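Local coordinates for Per a 4 allergen (Periplaneta americana, PDB 3EBW), which is a cockroach allergen bound by IgE, with a lipocalin-like beta barrel that probably holds a small hydrophobic ligand, at residues 136-139 with 140-144. Numbering follows the deposited sequence.
Sequences AKVN and EVLAP
V138 and L142, one turn apart on helix 132-142, lie side by side and point the same way, and their methyl contact, V138 CG1 to L142 CD2 at 4.1 Å, marks the packed side of this helical end. Both residues are buried: V138 rests on I123 and L142 on Y121, two positions of strand 119-125, while L149 and L147 of the following loop add further apolar cover. With chi1 at -177°, CG1 of V138 lies opposite the backbone N, beside the carbonyl carbon and on the side of L142.

Four i to i+4 backbone bonds define the helix here. V141 N reaches K137 O at 2.8 Å with an N-H...O angle of 155°, and L142 N reaches V138 O equally closely. A143 N bonds to N139 O at 2.8 Å where the helix passes into the 3-10 segment 143-144.

The exposed side is looser. The aliphatic part of K137 crosses E140, with K137 CD 3.6 Å from E140 OE2, yet K137 NZ stays 5.0 Å from that same oxygen and instead makes a weak hydrogen bond to Y105. Bent at chi2 and chi4, the lysine chain also brings CE to within 4.0 Å of V141 CG2.

This is the amphipathic helix that follows the barrel strands in lipocalins. Its chemistry implies attachment to the barrel mainly through apolar packing, while K137 and E140, their charged ends too far apart for a direct salt bridge, may add a weak attraction.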
loop_
_atom_site.group_PDB
_atom_site.type_symbol
_atom_site.label_atom_id
_atom_site.label_comp_id
_atom_site.label_asym_id
_atom_site.label_seq_id
_atom_site.Cartn_x
_atom_site.Cartn_y
_atom_site.Cartn_z
ATOM N N ALA A 136 -4.252 -17.568 -11.885
ATOM C CA ALA A 136 -5.484 -17.448 -12.646
ATOM C C ALA A 136 -6.674 -17.567 -11.704
ATOM O O ALA A 136 -7.544 -16.685 -11.646
ATOM C CB ALA A 136 -5.544 -18.545 -13.695
ATOM N N LYS A 137 -6.690 -18.673 -10.965
ATOM C CA LYS A 137 -7.753 -18.973 -10.015
ATOM C C LYS A 137 -7.878 -17.915 -8.920
ATOM O O LYS A 137 -8.989 -17.462 -8.610
ATOM C CB LYS A 137 -7.503 -20.348 -9.388
ATOM C CG LYS A 137 -8.604 -20.817 -8.470
ATOM C CD LYS A 137 -9.936 -20.839 -9.191
ATOM C CE LYS A 137 -11.003 -21.397 -8.288
ATOM N NZ LYS A 137 -10.488 -22.659 -7.695
ATOM N N VAL A 138 -6.738 -17.523 -8.345
ATOM C CA VAL A 138 -6.727 -16.538 -7.271
ATOM C C VAL A 138 -7.409 -15.256 -7.706
ATOM O O VAL A 138 -8.054 -14.593 -6.892
ATOM C CB VAL A 138 -5.287 -16.218 -6.793
ATOM C CG1 VAL A 138 -5.318 -15.246 -5.623
ATOM C CG2 VAL A 138 -4.609 -17.476 -6.351
ATOM N N ASN A 139 -7.274 -14.910 -8.989
ATOM C CA ASN A 139 -7.897 -13.697 -9.518
ATOM C C ASN A 139 -9.325 -13.971 -9.910
ATOM O O ASN A 139 -10.170 -13.077 -9.925
ATOM C CB ASN A 139 -7.123 -13.175 -10.717
ATOM C CG ASN A 139 -5.832 -12.539 -10.315
ATOM O OD1 ASN A 139 -4.911 -13.214 -9.855
ATOM N ND2 ASN A 139 -5.759 -11.225 -10.458
ATOM N N GLU A 140 -9.582 -15.229 -10.235
ATOM C CA GLU A 140 -10.914 -15.660 -10.588
ATOM C C GLU A 140 -11.738 -15.428 -9.318
ATOM O O GLU A 140 -12.860 -14.913 -9.372
ATOM C CB GLU A 140 -10.870 -17.138 -10.948
ATOM C CG GLU A 140 -12.132 -17.689 -11.541
ATOM C CD GLU A 140 -12.055 -19.191 -11.696
ATOM O OE1 GLU A 140 -11.161 -19.671 -12.428
ATOM O OE2 GLU A 140 -12.880 -19.891 -11.073
ATOM N N VAL A 141 -11.147 -15.788 -8.174
ATOM C CA VAL A 141 -11.785 -15.634 -6.870
ATOM C C VAL A 141 -11.797 -14.186 -6.374
ATOM O O VAL A 141 -12.827 -13.695 -5.886
ATOM C CB VAL A 141 -11.089 -16.499 -5.778
ATOM C CG1 VAL A 141 -11.845 -16.367 -4.458
ATOM C CG2 VAL A 141 -11.022 -17.964 -6.198
ATOM N N LEU A 142 -10.657 -13.511 -6.482
ATOM C CA LEU A 142 -10.558 -12.131 -6.022
ATOM C C LEU A 142 -11.472 -11.201 -6.823
ATOM O O LEU A 142 -12.037 -10.233 -6.294
ATOM C CB LEU A 142 -9.098 -11.654 -6.104
ATOM C CG LEU A 142 -8.261 -11.673 -4.812
ATOM C CD1 LEU A 142 -8.676 -10.542 -3.901
ATOM C CD2 LEU A 142 -8.447 -12.996 -4.088
ATOM N N ALA A 143 -11.634 -11.533 -8.097
ATOM C CA ALA A 143 -12.444 -10.753 -9.019
ATOM C C ALA A 143 -13.734 -10.123 -8.475
ATOM O O ALA A 143 -13.854 -8.902 -8.418
ATOM C CB ALA A 143 -12.750 -11.596 -10.236
ATOM N N PRO A 144 -14.708 -10.946 -8.058
ATOM C CA PRO A 144 -15.988 -10.446 -7.531
ATOM C C PRO A 144 -15.950 -9.238 -6.601
ATOM O O PRO A 144 -16.975 -8.559 -6.431
ATOM C CB PRO A 144 -16.570 -11.672 -6.841
ATOM C CG PRO A 144 -16.065 -12.801 -7.711
ATOM C CD PRO A 144 -14.623 -12.414 -7.923
#